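Local coordinates for cell envelope-related transcriptional attenuator domain-containing protein (Eubacterium siraeum, PDB 4OBM), which is of unknown function but belongs to the LytR-CpsA-Psr family, whose members probably act in attaching polymers to the bacterial cell wall, at residues K96-T101 with T202-S207; N114-V119 with K138-F143. All coordinates share one frame; numbering follows the deposited sequence.

Contact 1. Residues K96-T101 with T202-S207; sequences KYIRFT and TNIEQS
Tyr97 and Asn203 meet twice, once through a hydrogen bond and once through a stack. The backbone N of Tyr97 donates to Asn203 OD1 at 2.9 Å, with an angle of 157° at the hydrogen and the donor in the carbonyl plane of the side-chain amide. The same OD1 lies over one face of the Tyr97 ring, offset toward the rim and 3.4 Å from CD2; ring and amide planes are 23° apart, so the amide is laid nearly flat on the phenol. CG of each side chain lies between its own backbone N and carbonyl carbon, and the ring and the amide are thereby each swung into the stack. Asn203 ND2 donates to Asn95 O, so both ends of the amide are held and its rotation is fixed.

Two further hydrogen bonds cross the contact. Thr202 OG1 donates to Tyr97 O at 2.7 Å and accepts from Ile204 N at 3.1 Å, closing an ST turn where the chain leaves the sheet. Strand 201-202 is an outermost strand of the six-stranded mixed sheet and pairs antiparallel with 94-100, Ile98 facing Thr202 as a non-hydrogen-bonded pair. Lys96, bent at its second torsion, passes its CD by the Asn203 amide and brings NZ to Asn203 O at 2.8 Å, tilted out of the carbonyl plane.

Apolar contact lies on the Ile98 side of the sheet. Ile204 CD1 touches Ile98 CG1 at 3.8 Å, while Ile204 CG1 rests on Lys96 CB at 3.7 Å; Ile196 of helix 186-199 also packs on Ile98.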
loop_
_atom_site.group_PDB
_atom_site.type_symbol
_atom_site.label_atom_id
_atom_site.label_comp_id
_atom_site.label_asym_id
_atom_site.label_seq_id
_atom_site.Cartn_x
_atom_site.Cartn_y
_atom_site.Cartn_z
ATOM N N LYS A 96 -7.931 -9.590 -1.163
ATOM C CA LYS A 96 -6.607 -9.937 -1.650
ATOM C C LYS A 96 -5.507 -9.255 -0.875
ATOM O O LYS A 96 -5.662 -8.142 -0.347
ATOM C CB LYS A 96 -6.461 -9.656 -3.155
ATOM C CG LYS A 96 -7.410 -10.456 -4.060
ATOM C CD LYS A 96 -7.415 -11.974 -3.780
ATOM C CE LYS A 96 -8.401 -12.685 -4.676
ATOM N NZ LYS A 96 -8.219 -14.152 -4.640
ATOM N N TYR A 97 -4.396 -9.972 -0.755
ATOM C CA TYR A 97 -3.244 -9.464 -0.022
ATOM C C TYR A 97 -1.947 -9.914 -0.660
ATOM O O TYR A 97 -1.940 -10.910 -1.386
ATOM C CB TYR A 97 -3.291 -9.937 1.450
ATOM C CG TYR A 97 -3.226 -11.438 1.623
ATOM C CD1 TYR A 97 -2.002 -12.108 1.643
ATOM C CD2 TYR A 97 -4.383 -12.185 1.818
ATOM C CE1 TYR A 97 -1.940 -13.493 1.759
ATOM C CE2 TYR A 97 -4.331 -13.566 1.975
ATOM C CZ TYR A 97 -3.106 -14.216 1.956
ATOM O OH TYR A 97 -3.071 -15.581 2.109
ATOM N N ILE A 98 -0.843 -9.217 -0.330
ATOM C CA ILE A 98 0.521 -9.595 -0.707
ATOM C C ILE A 98 1.398 -9.481 0.542
ATOM O O ILE A 98 1.521 -8.393 1.094
ATOM C CB ILE A 98 1.158 -8.790 -1.898
ATOM C CG1 ILE A 98 0.252 -8.744 -3.154
ATOM C CG2 ILE A 98 2.578 -9.348 -2.237
ATOM C CD1 ILE A 98 0.629 -7.645 -4.121
ATOM N N ARG A 99 2.011 -10.571 0.979
ATOM C CA ARG A 99 2.960 -10.462 2.082
ATOM C C ARG A 99 4.338 -10.521 1.483
ATOM O O ARG A 99 4.739 -11.557 0.942
ATOM C CB ARG A 99 2.777 -11.534 3.177
ATOM C CG ARG A 99 3.912 -11.480 4.218
ATOM C CD ARG A 99 3.962 -12.705 5.103
ATOM N NE ARG A 99 2.725 -12.811 5.861
ATOM C CZ ARG A 99 2.522 -13.629 6.878
ATOM N NH1 ARG A 99 3.494 -14.438 7.295
ATOM N NH2 ARG A 99 1.352 -13.648 7.490
ATOM N N PHE A 100 5.040 -9.389 1.537
ATOM C CA PHE A 100 6.404 -9.282 1.043
ATOM C C PHE A 100 7.361 -9.700 2.120
ATOM O O PHE A 100 7.001 -9.685 3.290
ATOM C CB PHE A 100 6.720 -7.826 0.631
ATOM C CG PHE A 100 6.016 -7.345 -0.610
ATOM C CD1 PHE A 100 6.495 -7.676 -1.875
ATOM C CD2 PHE A 100 4.893 -6.526 -0.518
ATOM C CE1 PHE A 100 5.837 -7.239 -3.023
ATOM C CE2 PHE A 100 4.240 -6.082 -1.670
ATOM C CZ PHE A 100 4.719 -6.437 -2.913
ATOM N N THR A 101 8.594 -10.036 1.731
ATOM C CA THR A 101 9.691 -10.263 2.666
ATOM C C THR A 101 10.760 -9.219 2.330
ATOM O O THR A 101 10.623 -8.516 1.313
ATOM C CB THR A 101 10.225 -11.686 2.586
ATOM O OG1 THR A 101 10.827 -11.834 1.299
ATOM C CG2 THR A 101 9.137 -12.761 2.863
ATOM N N THR A 202 0.941 -14.645 -1.594
ATOM C CA THR A 202 -0.245 -13.888 -2.008
ATOM C C THR A 202 -1.419 -14.811 -2.362
ATOM O O THR A 202 -1.206 -15.985 -2.650
ATOM C CB THR A 202 0.119 -12.935 -3.199
ATOM O OG1 THR A 202 -1.017 -12.160 -3.561
ATOM C CG2 THR A 202 0.665 -13.670 -4.435
ATOM N N ASN A 203 -2.656 -14.262 -2.361
ATOM C CA ASN A 203 -3.834 -15.018 -2.779
ATOM C C ASN A 203 -4.380 -14.391 -4.067
ATOM O O ASN A 203 -5.514 -14.672 -4.471
ATOM C CB ASN A 203 -4.893 -15.083 -1.671
ATOM C CG ASN A 203 -5.459 -13.746 -1.285
ATOM O OD1 ASN A 203 -4.830 -12.702 -1.467
ATOM N ND2 ASN A 203 -6.652 -13.753 -0.726
ATOM N N ILE A 204 -3.559 -13.521 -4.702
ATOM C CA ILE A 204 -3.878 -12.879 -5.981
ATOM C C ILE A 204 -3.661 -13.936 -7.065
ATOM O O ILE A 204 -2.567 -14.488 -7.196
ATOM C CB ILE A 204 -3.057 -11.565 -6.232
ATOM C CG1 ILE A 204 -3.516 -10.429 -5.299
ATOM C CG2 ILE A 204 -3.101 -11.116 -7.715
ATOM C CD1 ILE A 204 -2.789 -9.116 -5.473
ATOM N N GLU A 205 -4.703 -14.220 -7.828
ATOM C CA GLU A 205 -4.595 -15.181 -8.918
ATOM C C GLU A 205 -4.499 -14.420 -10.224
ATOM O O GLU A 205 -4.795 -13.217 -10.257
ATOM C CB GLU A 205 -5.780 -16.182 -8.919
ATOM C CG GLU A 205 -5.846 -17.118 -7.714
ATOM C CD GLU A 205 -4.575 -17.862 -7.324
ATOM O OE1 GLU A 205 -3.853 -18.359 -8.222
ATOM O OE2 GLU A 205 -4.308 -17.952 -6.103
ATOM N N GLN A 206 -4.085 -15.111 -11.303
ATOM C CA GLN A 206 -3.951 -14.543 -12.644
ATOM C C GLN A 206 -5.292 -13.948 -13.136
ATOM O O GLN A 206 -5.292 -12.900 -13.770
ATOM C CB GLN A 206 -3.433 -15.620 -13.614
ATOM C CG GLN A 206 -3.139 -15.139 -15.031
ATOM C CD GLN A 206 -2.003 -14.159 -15.062
ATOM O OE1 GLN A 206 -0.921 -14.405 -14.515
ATOM N NE2 GLN A 206 -2.237 -13.025 -15.696
ATOM N N SER A 207 -6.421 -14.579 -12.781
ATOM C CA SER A 207 -7.765 -14.122 -13.156
ATOM C C SER A 207 -8.091 -12.735 -12.546
ATOM O O SER A 207 -8.778 -11.947 -13.191
ATOM C CB SER A 207 -8.811 -15.151 -12.738
ATOM O OG SER A 207 -8.709 -15.476 -11.361
#

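Contact 2. Residues N114-V119 with K138-F143; sequences NTTLTV and KGTQIF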
loop_
_atom_site.group_PDB
_atom_site.type_symbol
_atom_site.label_atom_id
_atom_site.label_comp_id
_atom_site.label_asym_id
_atom_site.label_seq_id
_atom_site.Cartn_x
_atom_site.Cartn_y
_atom_site.Cartn_z
ATOM N N ASN A 114 14.306 2.591 -9.949
ATOM C CA ASN A 114 14.730 3.459 -8.852
ATOM C C ASN A 114 13.710 4.560 -8.542
ATOM O O ASN A 114 12.936 4.944 -9.410
ATOM C CB ASN A 114 16.043 4.125 -9.215
ATOM C CG ASN A 114 17.198 3.204 -9.502
ATOM O OD1 ASN A 114 17.342 2.125 -8.913
ATOM N ND2 ASN A 114 18.082 3.646 -10.381
ATOM N N THR A 115 13.746 5.107 -7.319
ATOM C CA THR A 115 12.871 6.215 -6.939
ATOM C C THR A 115 13.729 7.398 -6.459
ATOM O O THR A 115 14.710 7.205 -5.728
ATOM C CB THR A 115 11.833 5.771 -5.886
ATOM O OG1 THR A 115 11.217 4.557 -6.312
ATOM C CG2 THR A 115 10.744 6.806 -5.671
ATOM N N THR A 116 13.356 8.611 -6.881
ATOM C CA THR A 116 14.016 9.857 -6.494
ATOM C C THR A 116 13.229 10.458 -5.314
ATOM O O THR A 116 12.040 10.740 -5.445
ATOM C CB THR A 116 14.147 10.789 -7.697
ATOM O OG1 THR A 116 15.101 10.221 -8.587
ATOM C CG2 THR A 116 14.588 12.179 -7.312
ATOM N N LEU A 117 13.890 10.607 -4.161
ATOM C CA LEU A 117 13.259 11.109 -2.930
ATOM C C LEU A 117 14.053 12.228 -2.300
ATOM O O LEU A 117 15.288 12.194 -2.303
ATOM C CB LEU A 117 13.091 9.979 -1.886
ATOM C CG LEU A 117 12.477 8.656 -2.361
ATOM C CD1 LEU A 117 12.847 7.517 -1.425
ATOM C CD2 LEU A 117 10.970 8.783 -2.533
ATOM N N THR A 118 13.336 13.183 -1.692
ATOM C CA THR A 118 13.942 14.291 -0.957
ATOM C C THR A 118 13.986 13.908 0.525
ATOM O O THR A 118 12.943 13.840 1.179
ATOM C CB THR A 118 13.190 15.610 -1.217
ATOM O OG1 THR A 118 13.232 15.888 -2.613
ATOM C CG2 THR A 118 13.796 16.790 -0.450
ATOM N N VAL A 119 15.198 13.658 1.045
ATOM C CA VAL A 119 15.427 13.357 2.461
ATOM C C VAL A 119 15.474 14.727 3.199
ATOM O O VAL A 119 16.314 15.574 2.858
ATOM C CB VAL A 119 16.678 12.466 2.684
ATOM C CG1 VAL A 119 16.893 12.178 4.166
ATOM C CG2 VAL A 119 16.553 11.152 1.911
ATOM N N LYS A 138 20.951 13.915 3.557
ATOM C CA LYS A 138 19.902 14.884 3.260
ATOM C C LYS A 138 19.952 15.200 1.762
ATOM O O LYS A 138 21.038 15.137 1.167
ATOM C CB LYS A 138 20.145 16.156 4.116
ATOM C CG LYS A 138 19.138 17.293 3.909
ATOM C CD LYS A 138 19.487 18.546 4.697
ATOM C CE LYS A 138 18.552 19.657 4.279
ATOM N NZ LYS A 138 18.656 20.845 5.160
ATOM N N GLY A 139 18.800 15.539 1.179
ATOM C CA GLY A 139 18.715 15.946 -0.220
ATOM C C GLY A 139 17.927 15.053 -1.148
ATOM O O GLY A 139 17.536 13.941 -0.781
ATOM N N THR A 140 17.690 15.559 -2.375
ATOM C CA THR A 140 16.970 14.872 -3.443
ATOM C C THR A 140 17.966 13.901 -4.068
ATOM O O THR A 140 19.017 14.313 -4.548
ATOM C CB THR A 140 16.338 15.887 -4.406
ATOM O OG1 THR A 140 15.577 16.797 -3.635
ATOM C CG2 THR A 140 15.410 15.240 -5.405
ATOM N N GLN A 141 17.675 12.609 -3.965
ATOM C CA GLN A 141 18.599 11.552 -4.365
ATOM C C GLN A 141 17.908 10.380 -5.049
ATOM O O GLN A 141 16.732 10.129 -4.776
ATOM C CB GLN A 141 19.335 11.018 -3.115
ATOM C CG GLN A 141 20.200 12.026 -2.363
ATOM C CD GLN A 141 20.388 11.613 -0.925
ATOM O OE1 GLN A 141 21.390 10.994 -0.562
ATOM N NE2 GLN A 141 19.424 11.937 -0.076
ATOM N N ILE A 142 18.674 9.613 -5.867
ATOM C CA ILE A 142 18.203 8.443 -6.617
ATOM C C ILE A 142 18.440 7.216 -5.776
ATOM O O ILE A 142 19.591 6.857 -5.527
ATOM C CB ILE A 142 18.860 8.317 -8.035
ATOM C CG1 ILE A 142 18.598 9.576 -8.902
ATOM C CG2 ILE A 142 18.346 7.052 -8.758
ATOM C CD1 ILE A 142 19.684 9.883 -9.959
ATOM N N PHE A 143 17.358 6.559 -5.350
ATOM C CA PHE A 143 17.456 5.398 -4.470
ATOM C C PHE A 143 17.387 4.079 -5.224
ATOM O O PHE A 143 16.401 3.822 -5.906
ATOM C CB PHE A 143 16.343 5.436 -3.400
ATOM C CG PHE A 143 16.591 6.354 -2.224
ATOM C CD1 PHE A 143 16.495 7.738 -2.364
ATOM C CD2 PHE A 143 16.865 5.835 -0.961
ATOM C CE1 PHE A 143 16.732 8.586 -1.278
ATOM C CE2 PHE A 143 17.091 6.688 0.131
ATOM C CZ PHE A 143 17.029 8.057 -0.039
#
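Phe143 turns one ring face to Leu117, whose CD1 stands 4.0 Å from the ring centroid and 18° off its normal, a CH-pi contact. Val119 CG2 comes instead to the ring edge, 3.7 Å from CZ. An alanine in place of Phe143 would probably leave Leu117 CD1 and Val119 CG2 without their shared aromatic partner and open a gap beside Tyr151, whose ring also meets this phenylalanine. The backbones form a two-stranded antiparallel sheet, 115-119 with 141-143, in which Thr115-Phe143 and Leu117-Gln141 are hydrogen-bonded pairs; the pairing runs on through Val119-Gly139 as the chain turns a corner at Thr140. Gly139 has a phi of 116°, and a CB at its backbone angles would jam against the carbonyl O of Lys138. Its O accepts from Val119 N at 3.0 Å and from Gln141 NE2 at 2.8 Å, the donors arriving from opposite faces of the carbonyl plane; NE2 also donates to Lys137 O, which pins the extended glutamine. On the other side of the sheet, Thr118 OG1 and Thr140 OG1, each standing beside its own backbone N, are placed to share a 2.7 Å hydrogen bond. Thr116 CG2 meets Thr140 CG2 at 3.7 Å.

In the fold
Contact 1 and contact 2 lie in different sheets, their centres 29 Å apart and their nearest atoms about 13 Å apart, without touching. Both segments of contact 2 fall within the span of chain that contact 1 closes: helix 102-112 leads from strand 94-100 to strand 115-119, and helices 145-152, 164-181 and 186-199 precede the return to strand 201-202. Contact 1 lies at an edge of the central mixed sheet, whereas contact 2 is a small separate sheet packed on helices 145-152 and 164-181. Glycol molecules, probably from the crystallisation liquor, lie beside contact 1: tetraethylene glycol about 4 Å from the Lys96 side chain and pentaethylene glycol about 5 Å from that of Ile98.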